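Local coordinates for regulatory protein BlaR1 (Bacillus licheniformis, PDB 1NRF) that probably senses beta-lactam antibiotics at the cell surface through this C-terminal penicillin-binding domain and relays the signal across the membrane to the cytoplasm, at residues T26-F31 and F228-Q233; K166-N171 and I216-T221; R195-K200 and I246-L251. One frame throughout, in Å; residues are numbered along the deposited sequence.

Contact 1 of 3, residues T26-F31 and F228-Q233; sequences TFFDKF and FAVHIQ
Phe28, Ile232 and Val230 make a small, buried apolar contact between the first, short helix 25-29 and strand 225-234, where the helix packs on one face of the central sheet. Phe28 does nearly all the reaching. Its CG stands anti to the carbonyl carbon (chi1 -74°), which sends the ring out from the helix toward the strand, and the corner at CE1 makes the closest approach. Phe28 CE1 lies 3.8 Å from Ile232 CG2 and 4.2 Å from Val230 CG1, both methyls coming at the ring obliquely. Between these two residues the same corner faces the backbone: His231 O sits at the ring edge, 4.2 Å from Phe28 CE1, too distant for more than loose contact. Branched residues suit the strand, where Val230 and Ile232 both present methyls on the face turned to the helix. The intervening His231 points to the other face, where it stacks on Phe59 and meets Trp214 edge-to-face. Around the contact, Tyr50 meets the Phe28 ring, and Ile246 of helix 239-253 touches Phe28 and Ile232. With only carbon surfaces meeting between the side chains, the contact depends on exclusion of water and complementary shape, without the directional demands of a polar bond.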
loop_
_atom_site.group_PDB
_atom_site.type_symbol
_atom_site.label_atom_id
_atom_site.label_comp_id
_atom_site.label_asym_id
_atom_site.label_seq_id
_atom_site.Cartn_x
_atom_site.Cartn_y
_atom_site.Cartn_z
ATOM N N THR A 26 -6.651 21.319 5.289
ATOM C CA THR A 26 -5.503 21.943 5.944
ATOM C C THR A 26 -4.322 20.992 6.157
ATOM O O THR A 26 -3.162 21.413 6.123
ATOM C CB THR A 26 -5.918 22.565 7.301
ATOM O OG1 THR A 26 -6.658 21.603 8.067
ATOM C CG2 THR A 26 -6.783 23.800 7.079
ATOM N N PHE A 27 -4.614 19.715 6.380
ATOM C CA PHE A 27 -3.559 18.733 6.572
ATOM C C PHE A 27 -2.860 18.479 5.240
ATOM O O PHE A 27 -1.660 18.216 5.200
ATOM C CB PHE A 27 -4.134 17.432 7.132
ATOM C CG PHE A 27 -4.595 17.545 8.553
ATOM C CD1 PHE A 27 -3.672 17.639 9.589
ATOM C CD2 PHE A 27 -5.949 17.595 8.855
ATOM C CE1 PHE A 27 -4.094 17.784 10.907
ATOM C CE2 PHE A 27 -6.380 17.740 10.166
ATOM C CZ PHE A 27 -5.451 17.835 11.194
ATOM N N PHE A 28 -3.618 18.565 4.153
ATOM C CA PHE A 28 -3.062 18.374 2.817
ATOM C C PHE A 28 -2.359 19.663 2.374
ATOM O O PHE A 28 -1.328 19.623 1.701
ATOM C CB PHE A 28 -4.177 18.006 1.831
ATOM C CG PHE A 28 -4.688 16.595 1.987
ATOM C CD1 PHE A 28 -4.376 15.618 1.041
ATOM C CD2 PHE A 28 -5.464 16.235 3.089
ATOM C CE1 PHE A 28 -4.825 14.313 1.185
ATOM C CE2 PHE A 28 -5.917 14.922 3.243
ATOM C CZ PHE A 28 -5.596 13.963 2.290
ATOM N N ASP A 29 -2.919 20.803 2.774
ATOM C CA ASP A 29 -2.363 22.113 2.439
ATOM C C ASP A 29 -0.933 22.266 2.944
ATOM O O ASP A 29 -0.105 22.901 2.291
ATOM C CB ASP A 29 -3.207 23.230 3.066
ATOM C CG ASP A 29 -4.635 23.251 2.559
ATOM O OD1 ASP A 29 -5.476 23.905 3.213
ATOM O OD2 ASP A 29 -4.917 22.627 1.513
ATOM N N LYS A 30 -0.657 21.699 4.116
ATOM C CA LYS A 30 0.670 21.785 4.731
ATOM C C LYS A 30 1.788 21.271 3.835
ATOM O O LYS A 30 2.939 21.675 3.981
ATOM C CB LYS A 30 0.710 21.020 6.061
ATOM C CG LYS A 30 -0.189 21.598 7.156
ATOM C CD LYS A 30 0.380 21.338 8.555
ATOM C CE LYS A 30 0.447 19.845 8.916
ATOM N NZ LYS A 30 -0.886 19.235 9.225
ATOM N N PHE A 31 1.442 20.385 2.909
ATOM C CA PHE A 31 2.421 19.810 1.995
ATOM C C PHE A 31 2.178 20.236 0.556
ATOM O O PHE A 31 2.631 19.576 -0.379
ATOM C CB PHE A 31 2.397 18.287 2.124
ATOM C CG PHE A 31 2.840 17.807 3.475
ATOM C CD1 PHE A 31 4.191 17.628 3.753
ATOM C CD2 PHE A 31 1.914 17.621 4.501
ATOM C CE1 PHE A 31 4.618 17.281 5.031
ATOM C CE2 PHE A 31 2.328 17.277 5.781
ATOM C CZ PHE A 31 3.685 17.106 6.049
ATOM N N PHE A 228 -6.752 2.431 6.659
ATOM C CA PHE A 228 -6.689 3.751 6.041
ATOM C C PHE A 228 -5.898 3.798 4.731
ATOM O O PHE A 228 -5.040 2.961 4.457
ATOM C CB PHE A 228 -6.061 4.748 7.020
ATOM C CG PHE A 228 -4.664 4.388 7.410
ATOM C CD1 PHE A 228 -4.423 3.537 8.476
ATOM C CD2 PHE A 228 -3.580 4.841 6.655
ATOM C CE1 PHE A 228 -3.119 3.131 8.790
ATOM C CE2 PHE A 228 -2.275 4.442 6.958
ATOM C CZ PHE A 228 -2.048 3.582 8.031
ATOM N N ALA A 229 -6.191 4.813 3.933
ATOM C CA ALA A 229 -5.522 5.008 2.669
ATOM C C ALA A 229 -5.588 6.487 2.325
ATOM O O ALA A 229 -6.649 7.111 2.392
ATOM C CB ALA A 229 -6.192 4.169 1.573
ATOM N N VAL A 230 -4.435 7.042 1.985
ATOM C CA VAL A 230 -4.327 8.434 1.607
ATOM C C VAL A 230 -3.670 8.493 0.237
ATOM O O VAL A 230 -2.672 7.809 -0.000
ATOM C CB VAL A 230 -3.435 9.227 2.595
ATOM C CG1 VAL A 230 -3.024 10.551 1.984
ATOM C CG2 VAL A 230 -4.180 9.474 3.893
ATOM N N HIS A 231 -4.242 9.278 -0.674
ATOM C CA HIS A 231 -3.631 9.443 -1.981
ATOM C C HIS A 231 -3.508 10.926 -2.238
ATOM O O HIS A 231 -4.473 11.667 -2.053
ATOM C CB HIS A 231 -4.449 8.789 -3.091
ATOM C CG HIS A 231 -3.861 8.996 -4.455
ATOM N ND1 HIS A 231 -4.075 10.143 -5.193
ATOM C CD2 HIS A 231 -2.997 8.243 -5.173
ATOM C CE1 HIS A 231 -3.363 10.087 -6.302
ATOM N NE2 HIS A 231 -2.700 8.945 -6.314
ATOM N N ILE A 232 -2.323 11.355 -2.667
ATOM C CA ILE A 232 -2.068 12.769 -2.920
ATOM C C ILE A 232 -1.478 13.101 -4.289
ATOM O O ILE A 232 -1.020 12.229 -5.037
ATOM C CB ILE A 232 -1.103 13.351 -1.867
ATOM C CG1 ILE A 232 0.271 12.689 -2.005
ATOM C CG2 ILE A 232 -1.657 13.138 -0.466
ATOM C CD1 ILE A 232 1.356 13.326 -1.143
ATOM N N GLN A 233 -1.486 14.390 -4.601
ATOM C CA GLN A 233 -0.951 14.904 -5.856
ATOM C C GLN A 233 -0.491 16.325 -5.563
ATOM O O GLN A 233 -1.278 17.148 -5.087
ATOM C CB GLN A 233 -2.035 14.936 -6.944
ATOM C CG GLN A 233 -2.881 13.680 -7.030
ATOM C CD GLN A 233 -3.961 13.771 -8.094
ATOM O OE1 GLN A 233 -4.856 12.925 -8.159
ATOM N NE2 GLN A 233 -3.882 14.795 -8.936
#

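Contact 2 of 3, residues K166-N171 and I216-T221; sequences KKFYDN and IGYVET
Tyr169, near the end of helix 158-170, joins strand 211-220 by a hydrogen bond at its hydroxyl and by an aromatic contact along its ring. In the polar part, Tyr169 OH donates to Glu220 OE1 at 2.9 Å. The donor comes to the anti side of the carboxylate, somewhat out of its plane, and ring and carboxylate stand almost perpendicular. Glu220 is long enough, and extended beyond CG, to bring its oxygen to the ring edge; its OE2 has a long, weak ion pair with Arg188. One water donates to Tyr169 OH at 3.2 Å and, weakly, to Thr221 O at 3.3 Å; the hydroxyl thus gives one bond, to the carboxylate, and accepts one, from the water.

The segments' axes run at 48° to each other, 10.1 Å apart at closest approach. This is a helix laid on a sheet face, as in the fold shared by penicillin-binding proteins and serine beta-lactamases. Helix 177-187 covers the same face: its Lys184 makes a cation-pi contact with Tyr169 and touches Tyr218.

The aromatic part is a T-shaped pair. With CG anti to the backbone N (chi1 -177°), Tyr169 swings its edge onto the face of Tyr218. The planes meet at 63°, and Tyr169 CD1 lies 3.7 Å from Tyr218 CE1, toward the rim of that face. Phe168 adds a smaller touch: Tyr218 OH lies in the plane of its ring, 3.8 Å from Phe168 CE1.

Asn171, at positive phi, is the C-prime residue of a Schellman motif closing the helix. Within the last turn, Lys166 NZ reaches Asp170 OD2 at 3.3 Å, a salt bridge whose hydrogen bond is weak.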
loop_
_atom_site.group_PDB
_atom_site.type_symbol
_atom_site.label_atom_id
_atom_site.label_comp_id
_atom_site.label_asym_id
_atom_site.label_seq_id
_atom_site.Cartn_x
_atom_site.Cartn_y
_atom_site.Cartn_z
ATOM N N LYS A 166 -8.334 -4.924 4.211
ATOM C CA LYS A 166 -9.073 -5.609 5.278
ATOM C C LYS A 166 -9.225 -7.090 4.922
ATOM O O LYS A 166 -9.098 -7.964 5.790
ATOM C CB LYS A 166 -10.460 -4.990 5.485
ATOM C CG LYS A 166 -11.282 -5.704 6.564
ATOM C CD LYS A 166 -12.665 -5.115 6.724
ATOM C CE LYS A 166 -13.547 -5.962 7.650
ATOM N NZ LYS A 166 -13.135 -5.941 9.080
ATOM N N LYS A 167 -9.502 -7.365 3.650
ATOM C CA LYS A 167 -9.619 -8.748 3.185
ATOM C C LYS A 167 -8.294 -9.487 3.404
ATOM O O LYS A 167 -8.271 -10.690 3.671
ATOM C CB LYS A 167 -9.986 -8.795 1.697
ATOM C CG LYS A 167 -11.449 -8.541 1.425
ATOM C CD LYS A 167 -11.853 -9.185 0.129
ATOM C CE LYS A 167 -13.321 -8.944 -0.154
ATOM N NZ LYS A 167 -13.600 -7.490 -0.301
ATOM N N PHE A 168 -7.191 -8.752 3.273
ATOM C CA PHE A 168 -5.865 -9.318 3.473
ATOM C C PHE A 168 -5.632 -9.589 4.961
ATOM O O PHE A 168 -5.217 -10.681 5.356
ATOM C CB PHE A 168 -4.797 -8.351 2.956
ATOM C CG PHE A 168 -3.463 -8.523 3.620
ATOM C CD1 PHE A 168 -3.071 -7.671 4.644
ATOM C CD2 PHE A 168 -2.617 -9.563 3.249
ATOM C CE1 PHE A 168 -1.858 -7.850 5.289
ATOM C CE2 PHE A 168 -1.406 -9.749 3.888
ATOM C CZ PHE A 168 -1.025 -8.890 4.912
ATOM N N TYR A 169 -5.902 -8.570 5.767
ATOM C CA TYR A 169 -5.744 -8.637 7.209
ATOM C C TYR A 169 -6.570 -9.777 7.792
ATOM O O TYR A 169 -6.058 -10.577 8.575
ATOM C CB TYR A 169 -6.192 -7.309 7.826
ATOM C CG TYR A 169 -6.000 -7.223 9.319
ATOM C CD1 TYR A 169 -4.757 -6.890 9.862
ATOM C CD2 TYR A 169 -7.051 -7.505 10.192
ATOM C CE1 TYR A 169 -4.564 -6.841 11.239
ATOM C CE2 TYR A 169 -6.871 -7.461 11.574
ATOM C CZ TYR A 169 -5.624 -7.128 12.089
ATOM O OH TYR A 169 -5.435 -7.082 13.453
ATOM N N ASP A 170 -7.848 -9.835 7.411
ATOM C CA ASP A 170 -8.774 -10.874 7.882
ATOM C C ASP A 170 -8.544 -12.209 7.184
ATOM O O ASP A 170 -8.993 -13.254 7.657
ATOM C CB ASP A 170 -10.232 -10.474 7.629
ATOM C CG ASP A 170 -10.664 -9.273 8.438
ATOM O OD1 ASP A 170 -9.925 -8.874 9.362
ATOM O OD2 ASP A 170 -11.759 -8.740 8.151
ATOM N N ASN A 171 -7.862 -12.156 6.047
ATOM C CA ASN A 171 -7.570 -13.338 5.254
ATOM C C ASN A 171 -8.839 -13.963 4.667
ATOM O O ASN A 171 -9.053 -15.175 4.758
ATOM C CB ASN A 171 -6.818 -14.376 6.091
ATOM C CG ASN A 171 -6.191 -15.464 5.238
ATOM O OD1 ASN A 171 -5.767 -16.510 5.747
ATOM N ND2 ASN A 171 -6.118 -15.220 3.929
ATOM N N ILE A 216 -0.966 3.647 2.560
ATOM C CA ILE A 216 -2.062 2.802 2.989
ATOM C C ILE A 216 -1.579 1.930 4.129
ATOM O O ILE A 216 -0.381 1.793 4.342
ATOM C CB ILE A 216 -2.555 1.891 1.827
ATOM C CG1 ILE A 216 -1.511 0.804 1.515
ATOM C CG2 ILE A 216 -2.806 2.736 0.591
ATOM C CD1 ILE A 216 -1.936 -0.155 0.410
ATOM N N GLY A 217 -2.517 1.342 4.859
ATOM C CA GLY A 217 -2.151 0.488 5.966
ATOM C C GLY A 217 -3.250 0.435 7.005
ATOM O O GLY A 217 -4.407 0.737 6.725
ATOM N N TYR A 218 -2.894 0.045 8.219
ATOM C CA TYR A 218 -3.884 -0.037 9.272
ATOM C C TYR A 218 -3.277 0.141 10.663
ATOM O O TYR A 218 -2.058 0.106 10.849
ATOM C CB TYR A 218 -4.634 -1.373 9.162
ATOM C CG TYR A 218 -3.724 -2.544 8.918
ATOM C CD1 TYR A 218 -3.100 -3.201 9.978
ATOM C CD2 TYR A 218 -3.421 -2.955 7.617
ATOM C CE1 TYR A 218 -2.193 -4.236 9.750
ATOM C CE2 TYR A 218 -2.515 -3.983 7.381
ATOM C CZ TYR A 218 -1.905 -4.618 8.449
ATOM O OH TYR A 218 -0.992 -5.616 8.224
ATOM N N VAL A 219 -4.147 0.384 11.629
ATOM C CA VAL A 219 -3.724 0.548 13.008
ATOM C C VAL A 219 -4.432 -0.524 13.821
ATOM O O VAL A 219 -5.662 -0.672 13.751
ATOM C CB VAL A 219 -4.106 1.938 13.567
ATOM C CG1 VAL A 219 -3.780 2.004 15.054
ATOM C CG2 VAL A 219 -3.351 3.030 12.814
ATOM N N GLU A 220 -3.655 -1.285 14.577
ATOM C CA GLU A 220 -4.238 -2.324 15.401
ATOM C C GLU A 220 -4.245 -1.899 16.857
ATOM O O GLU A 220 -3.191 -1.604 17.425
ATOM C CB GLU A 220 -3.439 -3.614 15.269
ATOM C CG GLU A 220 -3.174 -4.011 13.844
ATOM C CD GLU A 220 -2.209 -5.158 13.751
ATOM O OE1 GLU A 220 -2.652 -6.319 13.895
ATOM O OE2 GLU A 220 -1.004 -4.891 13.548
ATOM N N THR A 221 -5.434 -1.854 17.454
ATOM C CA THR A 221 -5.549 -1.512 18.867
ATOM C C THR A 221 -5.899 -2.797 19.622
ATOM O O THR A 221 -5.939 -3.892 19.040
ATOM C CB THR A 221 -6.636 -0.431 19.145
ATOM O OG1 THR A 221 -7.944 -0.954 18.856
ATOM C CG2 THR A 221 -6.364 0.831 18.304
HETATM O O HOH W 1 -6.256 -5.419 16.107
#

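Contact 3 of 3, residues R195-K200 and I246-L251; sequences RVLSGK and IALSIL
Ile246 O is held by two donors in the helical turn that brings Leu248 and Leu251 against Leu197 of strand 195-205. Ser249 OG folds back to it at 2.8 Å, tilted 16° from the carbonyl plane, while Ile250 N makes the regular helical bond at 3.0 Å. Serine suits this partly exposed position because its hydroxyl finds an acceptor within its own helix. The contact itself is apolar and slight. Leu197 CG lies anti to the backbone N (chi1 -178°), and from there its two methyls part company: Leu197 CD2 meets Leu248 CD1 at 4.0 Å, and Leu197 CD1 comes within 4.4 Å of Leu251 CD2. The bond from CA to CB of Leu251 points to the strand, while that of Leu248 runs alongside and only the end of the chain comes nearer. Flexible, branched leucines can span the gap between backbones, whose nearest CA atoms, those of Leu197 and Leu248, are 10.0 Å apart. Phe228 touches both Leu197 and Leu251 and fills in the layer. At the far end of the same strand segment, Lys200 NZ bonds to Ser111 OG, consistent with the lysine of a KTG-type motif. A C-terminal helix packed across the sheet is typical of the beta-lactamase and penicillin-binding protein fold.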
loop_
_atom_site.group_PDB
_atom_site.type_symbol
_atom_site.label_atom_id
_atom_site.label_comp_id
_atom_site.label_asym_id
_atom_site.label_seq_id
_atom_site.Cartn_x
_atom_site.Cartn_y
_atom_site.Cartn_z
ATOM N N ARG A 195 -0.984 0.700 20.504
ATOM C CA ARG A 195 -1.341 0.562 19.103
ATOM C C ARG A 195 -0.164 0.214 18.211
ATOM O O ARG A 195 0.945 0.707 18.409
ATOM C CB ARG A 195 -1.959 1.864 18.608
ATOM C CG ARG A 195 -3.102 2.363 19.450
ATOM C CD ARG A 195 -2.753 3.694 20.085
ATOM N NE ARG A 195 -3.840 4.661 19.949
ATOM C CZ ARG A 195 -5.075 4.477 20.401
ATOM N NH1 ARG A 195 -5.407 3.358 21.026
ATOM N NH2 ARG A 195 -5.986 5.418 20.223
ATOM N N VAL A 196 -0.422 -0.627 17.215
ATOM C CA VAL A 196 0.601 -1.034 16.258
ATOM C C VAL A 196 0.286 -0.457 14.880
ATOM O O VAL A 196 -0.801 -0.666 14.347
ATOM C CB VAL A 196 0.680 -2.565 16.115
ATOM C CG1 VAL A 196 1.736 -2.919 15.099
ATOM C CG2 VAL A 196 0.999 -3.206 17.454
ATOM N N LEU A 197 1.248 0.259 14.311
ATOM C CA LEU A 197 1.087 0.858 12.998
ATOM C C LEU A 197 1.737 0.022 11.894
ATOM O O LEU A 197 2.902 -0.359 11.998
ATOM C CB LEU A 197 1.709 2.251 12.973
ATOM C CG LEU A 197 1.573 3.025 11.656
ATOM C CD1 LEU A 197 0.113 3.437 11.478
ATOM C CD2 LEU A 197 2.477 4.264 11.662
ATOM N N SER A 198 0.968 -0.263 10.848
ATOM C CA SER A 198 1.445 -1.004 9.686
ATOM C C SER A 198 1.105 -0.112 8.486
ATOM O O SER A 198 0.072 0.570 8.499
ATOM C CB SER A 198 0.719 -2.352 9.543
ATOM O OG SER A 198 1.095 -3.277 10.552
ATOM N N GLY A 199 1.967 -0.105 7.469
ATOM C CA GLY A 199 1.713 0.708 6.296
ATOM C C GLY A 199 2.755 0.588 5.202
ATOM O O GLY A 199 3.790 -0.057 5.374
ATOM N N LYS A 200 2.480 1.216 4.063
ATOM C CA LYS A 200 3.397 1.182 2.931
ATOM C C LYS A 200 3.193 2.390 2.019
ATOM O O LYS A 200 2.065 2.725 1.653
ATOM C CB LYS A 200 3.213 -0.122 2.149
ATOM C CG LYS A 200 4.532 -0.723 1.649
ATOM C CD LYS A 200 4.826 -0.289 0.229
ATOM C CE LYS A 200 6.305 -0.209 -0.033
ATOM N NZ LYS A 200 6.827 1.069 0.508
ATOM N N ILE A 246 0.865 13.152 6.031
ATOM C CA ILE A 246 -0.506 13.645 6.044
ATOM C C ILE A 246 -1.423 12.651 6.767
ATOM O O ILE A 246 -2.126 13.010 7.716
ATOM C CB ILE A 246 -1.030 13.856 4.615
ATOM C CG1 ILE A 246 -0.267 15.000 3.950
ATOM C CG2 ILE A 246 -2.524 14.137 4.642
ATOM C CD1 ILE A 246 -0.589 15.200 2.469
ATOM N N ALA A 247 -1.414 11.402 6.318
ATOM C CA ALA A 247 -2.242 10.369 6.938
ATOM C C ALA A 247 -1.997 10.317 8.439
ATOM O O ALA A 247 -2.931 10.193 9.227
ATOM C CB ALA A 247 -1.931 9.003 6.329
ATOM N N LEU A 248 -0.728 10.405 8.814
ATOM C CA LEU A 248 -0.304 10.347 10.207
ATOM C C LEU A 248 -0.777 11.525 11.061
ATOM O O LEU A 248 -1.126 11.346 12.222
ATOM C CB LEU A 248 1.223 10.224 10.263
ATOM C CG LEU A 248 1.803 8.894 10.756
ATOM C CD1 LEU A 248 0.885 7.727 10.443
ATOM C CD2 LEU A 248 3.168 8.708 10.122
ATOM N N SER A 249 -0.793 12.723 10.493
ATOM C CA SER A 249 -1.252 13.880 11.240
ATOM C C SER A 249 -2.749 13.713 11.439
ATOM O O SER A 249 -3.270 13.951 12.528
ATOM C CB SER A 249 -0.965 15.174 10.479
ATOM O OG SER A 249 -1.773 15.284 9.322
ATOM N N ILE A 250 -3.446 13.286 10.389
ATOM C CA ILE A 250 -4.888 13.082 10.499
ATOM C C ILE A 250 -5.178 11.965 11.496
ATOM O O ILE A 250 -6.073 12.091 12.320
ATOM C CB ILE A 250 -5.525 12.744 9.131
ATOM C CG1 ILE A 250 -5.334 13.927 8.177
ATOM C CG2 ILE A 250 -7.015 12.425 9.299
ATOM C CD1 ILE A 250 -5.892 13.698 6.791
ATOM N N LEU A 251 -4.410 10.881 11.431
ATOM C CA LEU A 251 -4.596 9.759 12.354
ATOM C C LEU A 251 -4.414 10.207 13.796
ATOM O O LEU A 251 -5.131 9.767 14.693
ATOM C CB LEU A 251 -3.592 8.644 12.048
ATOM C CG LEU A 251 -4.106 7.365 11.380
ATOM C CD1 LEU A 251 -5.045 7.708 10.246
ATOM C CD2 LEU A 251 -2.917 6.543 10.875
#

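Three consecutive strands of one sheet tie the contacts together. A probable hydrogen bond from Phe228 N to Gly217 O (2.9 Å) links contacts 1 and 2, and another, from Glu220 N to Val196 O (2.9 Å), links 2 and 3. Contacts 1 and 3 lie on one face, their centres about 12 Å apart, with helices 25-29 and 239-253 touching through Phe27 and Ile250. Contact 2 serves the opposite face, its centre about 21 Å from that of contact 1 and 12 Å from that of contact 3. The His231 side chain in contact 1 is about 11 Å from that of Ser63, probably the acylated serine; contacts 2 and 3 lie away from it, although segment 195-200 ends at Lys200, probably the KTG-type lysine.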